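Long-range contacts in periplasmic binding protein/LacI transcriptional regulator (Alkaliphilus metalliredigens, PDB 3CTP), which probably represses transcription as a sugar-responsive DNA-binding regulator of the LacI family, and holds beta-D-xylulofuranose between the two lobes of its periplasmic-binding-protein-like core: residues I175-G180 / I205-F210; E185-R190 / F236-I241; K104-L109 / E128-N133; I120-S125 / N143-N148. All coordinates share one frame; numbering follows the deposited sequence. Where two conformers were deposited one is given.

Interaction 1. Residues I175-G180 / I205-F210; sequences ILHIKG and IDFIEF
Strands 175-179 and 206-209 are the two strands of a beta-alpha-beta unit, joined through helix 185-200, and they run parallel with Leu176 beside Asp206 and Lys179 beside Glu209. Five backbone hydrogen bonds zip them together, from Asp206 N to Ile175 O at one end to Phe210 N on Lys179 O at the other; the shortest joins Lys179 N to Ile208 O, 2.8 Å. On one face CD1 of Leu176 lies 3.9 Å from CG1 of Ile208, and further along CG2 of Ile178 sits over the face of the Phe210 ring, 3.6 Å from its centroid, in a CH-pi contact. On the other face the rings of His177 and Phe207 meet rim to rim with planes 79° apart, CB of His177 lying 3.7 Å from CD1 of Phe207. Lys179 starts with CG wedged between backbone N and carbonyl carbon (chi1 70°), and two later bends curl its chain so that NZ reaches OE2 of Glu209 at 2.7 Å, on the anti side and somewhat out of the carboxylate plane, while also donating to Gly180 O at 3.0 Å. A methionine at Lys179 would probably leave the Glu209 carboxylate without its charge partner and Gly180 O without this donor. Glu188 of helix 185-200 gives the ammonium a second salt bridge, and Tyr191 a cation-pi contact. The same helix packs on this face through Tyr191 and Phe194, and strand 234-237 flanks strand 175-179 on its other side, where Phe236 stacks on His177 and its O bonds ND1.

Interaction 2. Residues E185-R190 / F236-I241; sequences EATELR and FVFNDI. With XLF (beta-D-xylulofuranose), chain C.
The first turns of helix 185-200 face the end of strand 234-237, the backbones coming nearest at Thr187 and Phe238, whose CA atoms are 6.3 Å apart. Arg190 reaches across with its chain extended from CG to NE, and its guanidinium meets both protein and sugar. NH1 gives a weak, bent bond to Phe238 O at 2.7 Å and a straighter one to O2 of the xylulofuranose at 2.8 Å (162°), O2 lying at the guanidinium edge; NH2 bonds sugar O3 at 2.9 Å. A leucine in place of Arg190 would probably leave O2 and O3 of the sugar without these donors and Phe238 O without its weak one. Asn239 ND2 approaches from the other segment and bonds O5 at 3.1 Å in an almost straight line (168°), while its OD1 caps the following helix at Ala242 N. Thr187 supplies only carbon here: CG2 lies 3.5 Å from sugar C5 and 3.8 Å from Phe238 CD1. The site is completed by residues such as Glu142, Asp267 and Gln284. Asn156, at the start of helix 156-169, holds Arg190 NE, and Phe236 packs on Ala163 of that helix, while helix 240-252 leads away from Asn239.

Interaction 3. Residues K104-L109 / E128-N133; sequences KEKTYL and EDEYAN
Glu105 and Leu109 both leave helix 102-114 with CG anti to the backbone N (chi1 -178° in each), which sends their ends to the Tyr131 ring of segment 128-133. Glu105 continues fully extended, and its OE2 accepts from OH of Tyr131 at 2.7 Å through the anti lone pair. This oxygen lies at the ring edge, near the ring plane, although the carboxylate itself is turned 65° from the ring. Leu109, in the conformer described, comes over a face instead: CD2 stands 4.0 Å from the Tyr131 centroid, practically on the ring normal, and CD1 touches Tyr131 CE1 at 3.8 Å. The same CD2 meets CB of Glu130 at 3.7 Å, so one methyl spans two neighbouring residues. Further out, Lys106 bends near its end to bring NZ 3.0 Å from Glu130 OE2 in a salt bridge. Tyr131 is pinned at its hydroxyl, while Ser125 OG also bonds Glu105 OE2 and Gln126 N bonds OE1, giving the buried carboxylate several donors. Tyr131 also touches Met66 of strand 62-67 and Ala122 of strand 119-123, so the contact lays the loop leading to strand 138-141 against helix 102-114; on another side of that helix Tyr108 bonds Glu83 of the second subunit.

Interaction 4. Residues I120-S125 / N143-N148; sequences IIASRS and NHILDN. With XLF (beta-D-xylulofuranose), chain C.
Asn143 crosses to segment 120-125 from CB onward. Its CB lies 3.4 Å from Ser125 O, CG passes 3.9 Å from CA of Arg124, and ND2 ends the side chain with a nearly straight hydrogen bond to Ser125 O, 2.8 Å long (169°). The acceptor lies in the amide plane, but the donor stands above the carbonyl plane of Ser125, 43° out of it. The amide is held from further sides: OD1 accepts from Glu185 N, and ND2 also donates to Val183 O, so its rotation is well fixed. A water extends the backbone link, accepting from Ser125 N at 2.9 Å and lying within hydrogen-bonding distance of Ala122 O and Asn143 O. Two residues on, Ile145 adds carbon: its CD1 touches CB of Ser125 at 3.5 Å and, in the conformer described, CB of Ala122 at 3.7 Å. Its CG1, anti to the carbonyl carbon (chi1 -60°), carries CD1 to both of them. Ser125 OG is meanwhile bonded to Glu105. Arg124, whose backbone adopts positive phi, points its CB away from segment 143-148 and its side chain into the sugar site. There NH2 bonds O4 of the xylulofuranose at 2.9 Å, with O4 at the guanidinium edge, and more weakly O5. Asp213 and Asp100 pair with NH1, and Phe184 forms a cation-pi contact, which together would help set the guanidinium's orientation. Such loops at the carboxyl ends of parallel strands, here following 119-123 and 138-141, are characteristic of the ligand cleft in periplasmic-binding-protein-like folds.

From the N terminus, interaction 3 closes first, bringing the loop after strand 119-123 back to helix 102-114. Interaction 4 crosses it, its first segment lying between the two segments of interaction 3 and its second beyond them; the pair touch where Tyr131 packs on Ile145, and both belong to the lobe built on the seven-strand sheet. Further along, interactions 1 and 2 cross likewise in the other lobe and share its four-strand parallel sheet, meeting through adjacent strands 175-179 and 234-237. Across the cleft, interactions 4 and 2 both reach the sugar and touch directly, His144 bonding Glu185, whereas interactions 1 and 3 lie about 31 Å apart between centres.

Interaction 1. Residues I175-G180 / I205-F210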
# COMPACT_ATOMS: atom_id res chain seq x y z
N ILE A 175 -9.89 26.27 -13.06
CA ILE A 175 -9.03 25.12 -12.76
C ILE A 175 -8.33 25.25 -11.42
O ILE A 175 -7.85 26.34 -11.07
CB ILE A 175 -8.00 24.97 -13.89
CG1 ILE A 175 -8.74 24.53 -15.16
CG2 ILE A 175 -6.87 23.99 -13.52
CD1 ILE A 175 -7.87 24.59 -16.42
N LEU A 176 -8.28 24.13 -10.68
CA LEU A 176 -7.59 24.05 -9.40
C LEU A 176 -6.47 23.04 -9.53
O LEU A 176 -6.66 21.96 -10.13
CB LEU A 176 -8.56 23.50 -8.35
CG LEU A 176 -8.00 23.15 -6.97
CD1 LEU A 176 -7.45 24.38 -6.27
CD2 LEU A 176 -9.09 22.53 -6.10
N HIS A 177 -5.31 23.35 -8.96
CA HIS A 177 -4.26 22.32 -8.81
C HIS A 177 -4.02 22.12 -7.32
O HIS A 177 -3.70 23.08 -6.60
CB HIS A 177 -2.96 22.75 -9.51
CG HIS A 177 -1.80 21.84 -9.24
ND1 HIS A 177 -1.94 20.47 -9.14
CD2 HIS A 177 -0.48 22.09 -9.06
CE1 HIS A 177 -0.76 19.91 -8.90
NE2 HIS A 177 0.15 20.87 -8.87
N ILE A 178 -4.26 20.89 -6.85
CA ILE A 178 -3.90 20.51 -5.50
C ILE A 178 -2.46 20.02 -5.61
O ILE A 178 -2.20 18.95 -6.19
CB ILE A 178 -4.82 19.43 -4.97
CG1 ILE A 178 -6.23 20.06 -4.87
CG2 ILE A 178 -4.34 18.94 -3.58
CD1 ILE A 178 -7.35 19.12 -4.43
N LYS A 179 -1.55 20.87 -5.14
CA LYS A 179 -0.11 20.62 -5.29
C LYS A 179 0.48 19.94 -4.08
O LYS A 179 -0.10 19.96 -2.98
CB LYS A 179 0.65 21.91 -5.63
CG LYS A 179 0.74 22.89 -4.52
CD LYS A 179 1.63 24.15 -4.92
CE LYS A 179 3.07 23.81 -5.13
NZ LYS A 179 3.81 23.38 -3.90
N GLY A 180 1.61 19.30 -4.29
CA GLY A 180 2.26 18.55 -3.22
C GLY A 180 3.15 19.45 -2.40
O GLY A 180 3.32 20.64 -2.72
N ILE A 205 -5.09 30.26 -12.46
CA ILE A 205 -5.32 28.95 -11.81
C ILE A 205 -5.29 29.14 -10.30
O ILE A 205 -4.54 29.98 -9.80
CB ILE A 205 -4.13 28.00 -12.08
CG1 ILE A 205 -3.96 27.74 -13.57
CG2 ILE A 205 -4.30 26.69 -11.29
CD1 ILE A 205 -5.15 27.06 -14.19
N ASP A 206 -6.04 28.33 -9.57
CA ASP A 206 -5.99 28.37 -8.11
C ASP A 206 -5.18 27.17 -7.61
O ASP A 206 -5.16 26.14 -8.28
CB ASP A 206 -7.39 28.27 -7.52
CG ASP A 206 -8.20 29.53 -7.70
OD1 ASP A 206 -7.60 30.58 -8.03
OD2 ASP A 206 -9.45 29.47 -7.53
N PHE A 207 -4.54 27.32 -6.46
CA PHE A 207 -3.74 26.26 -5.85
C PHE A 207 -4.15 25.99 -4.42
O PHE A 207 -4.48 26.93 -3.67
CB PHE A 207 -2.25 26.64 -5.88
CG PHE A 207 -1.72 26.83 -7.26
CD1 PHE A 207 -1.37 25.74 -8.03
CD2 PHE A 207 -1.59 28.12 -7.81
CE1 PHE A 207 -0.92 25.89 -9.34
CE2 PHE A 207 -1.13 28.28 -9.12
CZ PHE A 207 -0.79 27.16 -9.88
N ILE A 208 -4.09 24.72 -4.02
CA ILE A 208 -4.15 24.32 -2.59
C ILE A 208 -2.94 23.43 -2.38
O ILE A 208 -2.69 22.55 -3.19
CB ILE A 208 -5.43 23.50 -2.32
CG1 ILE A 208 -6.65 24.41 -2.44
CG2 ILE A 208 -5.41 22.84 -0.92
CD1 ILE A 208 -7.99 23.66 -2.34
N GLU A 209 -2.16 23.66 -1.33
CA GLU A 209 -0.91 22.91 -1.15
C GLU A 209 -1.00 21.97 0.02
O GLU A 209 -1.07 22.41 1.18
CB GLU A 209 0.26 23.87 -0.89
CG GLU A 209 1.63 23.18 -0.78
CD GLU A 209 2.73 24.22 -0.55
OE1 GLU A 209 2.97 24.58 0.62
OE2 GLU A 209 3.32 24.69 -1.54
N PHE A 210 -0.99 20.67 -0.25
CA PHE A 210 -1.01 19.70 0.84
C PHE A 210 0.40 19.61 1.40
O PHE A 210 1.37 19.72 0.64
CB PHE A 210 -1.36 18.30 0.31
CG PHE A 210 -2.84 18.06 0.08
CD1 PHE A 210 -3.76 19.10 0.03
CD2 PHE A 210 -3.30 16.76 -0.11
CE1 PHE A 210 -5.12 18.85 -0.17
CE2 PHE A 210 -4.66 16.49 -0.33
CZ PHE A 210 -5.57 17.54 -0.36

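Interaction 2. Residues E185-R190 / F236-I241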
# COMPACT_ATOMS: atom_id res chain seq x y z
N GLU A 185 10.75 17.55 -4.97
CA GLU A 185 11.13 18.17 -6.24
C GLU A 185 10.16 17.77 -7.36
O GLU A 185 9.90 18.56 -8.26
CB GLU A 185 12.57 17.76 -6.63
CG GLU A 185 13.61 18.41 -5.75
CD GLU A 185 15.03 18.15 -6.23
OE1 GLU A 185 15.27 18.15 -7.45
OE2 GLU A 185 15.87 17.88 -5.37
N ALA A 186 9.68 16.53 -7.32
CA ALA A 186 8.82 16.05 -8.40
C ALA A 186 7.52 16.83 -8.46
O ALA A 186 7.05 17.17 -9.55
CB ALA A 186 8.54 14.56 -8.23
N THR A 187 6.90 17.06 -7.31
CA THR A 187 5.63 17.77 -7.35
C THR A 187 5.83 19.25 -7.66
O THR A 187 4.93 19.90 -8.24
CB THR A 187 4.77 17.55 -6.08
OG1 THR A 187 5.47 17.98 -4.92
CG2 THR A 187 4.48 16.06 -5.92
N GLU A 188 6.97 19.79 -7.29
CA GLU A 188 7.25 21.18 -7.65
C GLU A 188 7.35 21.31 -9.18
O GLU A 188 6.86 22.27 -9.75
CB GLU A 188 8.55 21.69 -7.02
CG GLU A 188 8.42 21.95 -5.50
CD GLU A 188 7.47 23.11 -5.22
OE1 GLU A 188 7.90 24.28 -5.32
OE2 GLU A 188 6.30 22.87 -4.93
N LEU A 189 7.98 20.33 -9.82
CA LEU A 189 8.07 20.38 -11.29
C LEU A 189 6.69 20.18 -11.91
O LEU A 189 6.36 20.83 -12.93
CB LEU A 189 9.06 19.33 -11.78
CG LEU A 189 10.53 19.70 -11.56
CD1 LEU A 189 11.41 18.49 -11.87
CD2 LEU A 189 10.88 20.90 -12.45
N ARG A 190 5.86 19.29 -11.35
CA ARG A 190 4.50 19.16 -11.89
C ARG A 190 3.73 20.47 -11.80
O ARG A 190 3.03 20.87 -12.72
CB ARG A 190 3.70 18.05 -11.17
CG ARG A 190 4.31 16.69 -11.39
CD ARG A 190 3.71 15.62 -10.46
NE ARG A 190 4.58 14.44 -10.50
CZ ARG A 190 4.50 13.42 -9.65
NH1 ARG A 190 3.57 13.39 -8.70
NH2 ARG A 190 5.38 12.43 -9.77
N PHE A 236 -6.42 19.19 -11.04
CA PHE A 236 -5.24 18.34 -11.19
C PHE A 236 -4.70 18.10 -9.79
O PHE A 236 -4.40 19.06 -9.08
CB PHE A 236 -4.18 19.07 -12.05
CG PHE A 236 -2.81 18.39 -12.11
CD1 PHE A 236 -2.71 17.01 -12.20
CD2 PHE A 236 -1.64 19.17 -12.13
CE1 PHE A 236 -1.44 16.40 -12.25
CE2 PHE A 236 -0.36 18.56 -12.18
CZ PHE A 236 -0.27 17.18 -12.26
N VAL A 237 -4.62 16.83 -9.38
CA VAL A 237 -4.11 16.49 -8.06
C VAL A 237 -2.73 15.85 -8.19
O VAL A 237 -2.49 15.05 -9.10
CB VAL A 237 -5.05 15.52 -7.31
CG1 VAL A 237 -4.58 15.38 -5.86
CG2 VAL A 237 -6.50 16.03 -7.36
N PHE A 238 -1.82 16.21 -7.29
CA PHE A 238 -0.41 15.88 -7.49
C PHE A 238 -0.08 14.39 -7.58
O PHE A 238 0.97 14.03 -8.12
CB PHE A 238 0.48 16.56 -6.42
CG PHE A 238 0.26 16.03 -5.01
CD1 PHE A 238 1.07 15.02 -4.51
CD2 PHE A 238 -0.70 16.60 -4.18
CE1 PHE A 238 0.87 14.57 -3.22
CE2 PHE A 238 -0.89 16.16 -2.88
CZ PHE A 238 -0.09 15.15 -2.40
N ASN A 239 -0.91 13.52 -7.01
CA ASN A 239 -0.73 12.09 -7.29
C ASN A 239 -2.03 11.34 -7.16
O ASN A 239 -3.05 11.93 -6.79
CB ASN A 239 0.41 11.45 -6.46
CG ASN A 239 0.09 11.35 -5.00
OD1 ASN A 239 -1.06 11.44 -4.60
ND2 ASN A 239 1.14 11.15 -4.16
N ASP A 240 -2.02 10.08 -7.57
CA ASP A 240 -3.26 9.33 -7.65
C ASP A 240 -3.88 9.04 -6.29
O ASP A 240 -5.09 9.08 -6.15
CB ASP A 240 -3.09 8.00 -8.40
CG ASP A 240 -2.84 8.18 -9.89
OD1 ASP A 240 -3.06 9.29 -10.43
OD2 ASP A 240 -2.44 7.17 -10.52
N ILE A 241 -3.04 8.72 -5.30
CA ILE A 241 -3.62 8.42 -3.96
C ILE A 241 -4.23 9.68 -3.33
O ILE A 241 -5.31 9.62 -2.73
CB ILE A 241 -2.59 7.68 -3.05
CG1 ILE A 241 -3.24 7.25 -1.73
CG2 ILE A 241 -1.35 8.51 -2.84
CD1 ILE A 241 -4.31 6.19 -1.92
O4 XLF C . 7.00 12.64 -5.16
C4 XLF C . 5.94 12.33 -6.07
C5 XLF C . 4.63 12.60 -5.35
O5 XLF C . 4.06 11.32 -5.07
C3 XLF C . 5.91 10.84 -6.37
O3 XLF C . 6.36 10.56 -7.71
C2 XLF C . 4.45 10.53 -6.19
O2 XLF C . 3.69 10.94 -7.35
C1 XLF C . 4.20 9.07 -5.88
O1 XLF C . 2.80 8.88 -5.60

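Interaction 3. Residues K104-L109 / E128-N133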
# COMPACT_ATOMS: atom_id res chain seq x y z
N LYS A 104 14.31 10.14 10.24
CA LYS A 104 14.18 8.71 9.94
C LYS A 104 15.12 8.32 8.81
O LYS A 104 15.72 7.24 8.83
CB LYS A 104 12.74 8.34 9.56
CG LYS A 104 11.80 8.37 10.75
CD LYS A 104 10.36 8.13 10.33
CE LYS A 104 9.45 8.30 11.55
NZ LYS A 104 8.01 8.08 11.25
N GLU A 105 15.25 9.18 7.82
CA GLU A 105 16.20 8.90 6.74
C GLU A 105 17.62 8.80 7.29
O GLU A 105 18.38 7.89 6.95
CB GLU A 105 16.12 9.98 5.65
CG GLU A 105 17.05 9.68 4.50
CD GLU A 105 16.97 10.72 3.41
OE1 GLU A 105 16.21 11.71 3.55
OE2 GLU A 105 17.69 10.49 2.40
N LYS A 106 17.99 9.75 8.15
CA LYS A 106 19.34 9.71 8.72
C LYS A 106 19.59 8.42 9.50
O LYS A 106 20.66 7.79 9.42
CB LYS A 106 19.55 10.93 9.62
CG LYS A 106 20.89 10.96 10.31
CD LYS A 106 21.07 12.25 11.12
CE LYS A 106 21.13 13.49 10.22
NZ LYS A 106 21.25 14.77 11.04
N THR A 107 18.58 8.00 10.26
CA THR A 107 18.71 6.80 11.07
C THR A 107 18.89 5.58 10.18
O THR A 107 19.75 4.76 10.41
CB THR A 107 17.44 6.62 11.92
OG1 THR A 107 17.35 7.69 12.86
CG2 THR A 107 17.50 5.26 12.66
N TYR A 108 18.09 5.49 9.12
CA TYR A 108 18.20 4.32 8.23
C TYR A 108 19.50 4.32 7.44
O TYR A 108 20.06 3.27 7.13
CB TYR A 108 16.96 4.16 7.32
CG TYR A 108 15.90 3.43 8.10
CD1 TYR A 108 16.15 2.14 8.54
CD2 TYR A 108 14.73 4.04 8.47
CE1 TYR A 108 15.24 1.46 9.33
CE2 TYR A 108 13.80 3.36 9.27
CZ TYR A 108 14.07 2.07 9.70
OH TYR A 108 13.16 1.40 10.50
N LEU A 109 20.00 5.51 7.10
CA LEU A 109 21.30 5.57 6.43
C LEU A 109 22.35 4.97 7.36
O LEU A 109 23.22 4.21 6.93
CB LEU A 109 21.63 7.02 6.08
CG LEU A 109 22.93 7.33 5.32
CD1 LEU A 109 22.96 6.62 3.97
CD2 LEU A 109 23.07 8.83 5.16
N GLU A 128 21.44 15.79 2.61
CA GLU A 128 22.45 16.24 1.70
C GLU A 128 23.74 15.84 2.38
O GLU A 128 24.34 14.82 2.05
CB GLU A 128 22.35 17.76 1.56
CG GLU A 128 23.44 18.40 0.73
CD GLU A 128 23.06 19.80 0.26
OE1 GLU A 128 21.85 20.12 0.29
OE2 GLU A 128 23.97 20.57 -0.12
N ASP A 129 24.14 16.67 3.34
CA ASP A 129 25.15 16.40 4.37
C ASP A 129 25.49 14.96 4.66
O ASP A 129 26.65 14.53 4.53
CB ASP A 129 24.64 16.95 5.71
CG ASP A 129 24.31 18.44 5.67
OD1 ASP A 129 24.05 18.98 4.57
OD2 ASP A 129 24.31 19.05 6.76
N GLU A 130 24.49 14.23 5.15
CA GLU A 130 24.68 12.90 5.69
C GLU A 130 25.29 11.94 4.68
O GLU A 130 25.92 10.95 5.06
CB GLU A 130 23.35 12.34 6.19
CG GLU A 130 22.89 12.94 7.51
CD GLU A 130 22.78 14.45 7.47
OE1 GLU A 130 22.51 15.01 6.38
OE2 GLU A 130 22.94 15.08 8.54
N TYR A 131 25.11 12.23 3.40
CA TYR A 131 25.56 11.32 2.36
C TYR A 131 27.02 11.51 1.95
O TYR A 131 27.59 10.67 1.26
CB TYR A 131 24.68 11.48 1.13
CG TYR A 131 23.34 10.81 1.31
CD1 TYR A 131 23.16 9.51 0.92
CD2 TYR A 131 22.26 11.49 1.88
CE1 TYR A 131 21.94 8.87 1.06
CE2 TYR A 131 21.04 10.86 2.01
CZ TYR A 131 20.90 9.54 1.61
OH TYR A 131 19.71 8.86 1.74
N ALA A 132 27.61 12.62 2.39
CA ALA A 132 28.91 13.05 1.88
C ALA A 132 30.05 12.11 2.25
O ALA A 132 31.01 11.95 1.50
CB ALA A 132 29.22 14.48 2.36
N ASN A 133 29.94 11.49 3.42
CA ASN A 133 31.02 10.64 3.90
C ASN A 133 30.71 9.15 3.74
O ASN A 133 31.63 8.34 3.60
CB ASN A 133 31.32 10.98 5.36
CG ASN A 133 30.17 11.68 6.04
OD1 ASN A 133 30.36 12.62 6.82
ND2 ASN A 133 28.94 11.24 5.73

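Interaction 4. Residues I120-S125 / N143-N148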
# COMPACT_ATOMS: atom_id res chain seq x y z
N ILE A 120 22.53 1.61 -1.73
CA ILE A 120 21.32 2.21 -1.18
C ILE A 120 20.60 2.98 -2.28
O ILE A 120 21.25 3.67 -3.10
CB ILE A 120 21.70 3.20 -0.06
CG1 ILE A 120 22.30 2.41 1.12
CG2 ILE A 120 20.48 4.04 0.39
CD1 ILE A 120 22.81 3.34 2.28
N ILE A 121 19.28 2.84 -2.32
CA ILE A 121 18.42 3.63 -3.22
C ILE A 121 17.67 4.59 -2.31
O ILE A 121 16.87 4.16 -1.49
CB ILE A 121 17.41 2.73 -3.98
CG1 ILE A 121 18.17 1.73 -4.85
CG2 ILE A 121 16.46 3.61 -4.84
CD1 ILE A 121 17.29 0.49 -5.27
N ALA A 122 17.87 5.90 -2.52
CA ALA A 122 17.35 6.95 -1.64
C ALA A 122 16.20 7.72 -2.29
O ALA A 122 16.42 8.57 -3.17
CB ALA A 122 18.49 7.90 -1.28
N SER A 123 14.97 7.45 -1.85
CA SER A 123 13.79 8.03 -2.50
C SER A 123 13.36 9.32 -1.83
O SER A 123 13.25 9.40 -0.59
CB SER A 123 12.60 7.02 -2.56
OG SER A 123 12.99 5.83 -3.21
N ARG A 124 13.10 10.35 -2.65
CA ARG A 124 12.54 11.57 -2.13
C ARG A 124 13.33 12.06 -0.90
O ARG A 124 12.77 12.50 0.13
CB ARG A 124 11.03 11.39 -1.83
CG ARG A 124 10.24 12.65 -2.02
CD ARG A 124 8.81 12.33 -2.44
NE ARG A 124 8.03 11.74 -1.34
CZ ARG A 124 6.80 11.26 -1.50
NH1 ARG A 124 6.12 10.77 -0.46
NH2 ARG A 124 6.23 11.31 -2.71
N SER A 125 14.65 12.00 -1.03
CA SER A 125 15.53 12.33 0.10
C SER A 125 15.41 13.77 0.57
O SER A 125 15.27 14.70 -0.25
CB SER A 125 17.00 12.08 -0.31
OG SER A 125 17.88 12.44 0.77
N ASN A 143 14.58 13.36 -5.70
CA ASN A 143 15.23 14.51 -5.10
C ASN A 143 16.73 14.38 -5.23
O ASN A 143 17.31 13.31 -4.97
CB ASN A 143 14.88 14.59 -3.61
CG ASN A 143 13.50 15.15 -3.35
OD1 ASN A 143 12.73 15.45 -4.27
ND2 ASN A 143 13.17 15.30 -2.06
N HIS A 144 17.36 15.49 -5.61
CA HIS A 144 18.81 15.54 -5.75
C HIS A 144 19.45 15.58 -4.38
O HIS A 144 19.02 16.33 -3.51
CB HIS A 144 19.19 16.79 -6.54
CG HIS A 144 18.81 16.70 -7.98
ND1 HIS A 144 17.54 16.99 -8.44
CD2 HIS A 144 19.52 16.32 -9.07
CE1 HIS A 144 17.48 16.78 -9.74
NE2 HIS A 144 18.66 16.37 -10.15
N ILE A 145 20.53 14.83 -4.19
CA ILE A 145 21.15 14.75 -2.88
C ILE A 145 22.47 15.50 -2.88
O ILE A 145 22.62 16.54 -2.20
CB ILE A 145 21.32 13.28 -2.48
CG1 ILE A 145 19.94 12.65 -2.44
CG2 ILE A 145 21.93 13.18 -1.07
CD1 ILE A 145 19.96 11.19 -1.97
N LEU A 146 23.41 14.99 -3.65
CA LEU A 146 24.70 15.66 -3.82
C LEU A 146 25.06 15.56 -5.29
O LEU A 146 24.54 14.70 -6.00
CB LEU A 146 25.77 14.96 -3.01
CG LEU A 146 25.65 15.00 -1.49
CD1 LEU A 146 26.63 14.02 -0.87
CD2 LEU A 146 25.88 16.42 -0.93
N ASP A 147 25.97 16.42 -5.73
CA ASP A 147 26.28 16.48 -7.14
C ASP A 147 26.94 15.19 -7.63
O ASP A 147 27.02 14.95 -8.85
CB ASP A 147 27.19 17.68 -7.42
CG ASP A 147 26.49 19.00 -7.18
OD1 ASP A 147 25.25 19.00 -7.13
OD2 ASP A 147 27.17 20.03 -7.02
N ASN A 148 27.40 14.36 -6.71
CA ASN A 148 28.05 13.13 -7.14
C ASN A 148 27.18 11.89 -6.99
O ASN A 148 27.68 10.78 -7.05
CB ASN A 148 29.43 12.94 -6.48
CG ASN A 148 29.34 12.68 -5.01
OD1 ASN A 148 28.31 12.94 -4.38
ND2 ASN A 148 30.42 12.16 -4.44
O4 XLF C . 7.00 12.64 -5.16
C4 XLF C . 5.94 12.33 -6.07
C5 XLF C . 4.63 12.60 -5.35
O5 XLF C . 4.06 11.32 -5.07
C3 XLF C . 5.91 10.84 -6.37
O3 XLF C . 6.36 10.56 -7.71
C2 XLF C . 4.45 10.53 -6.19
O2 XLF C . 3.69 10.94 -7.35
C1 XLF C . 4.20 9.07 -5.88
O1 XLF C . 2.80 8.88 -5.60
O HOH W 1 16.11 11.38 -3.43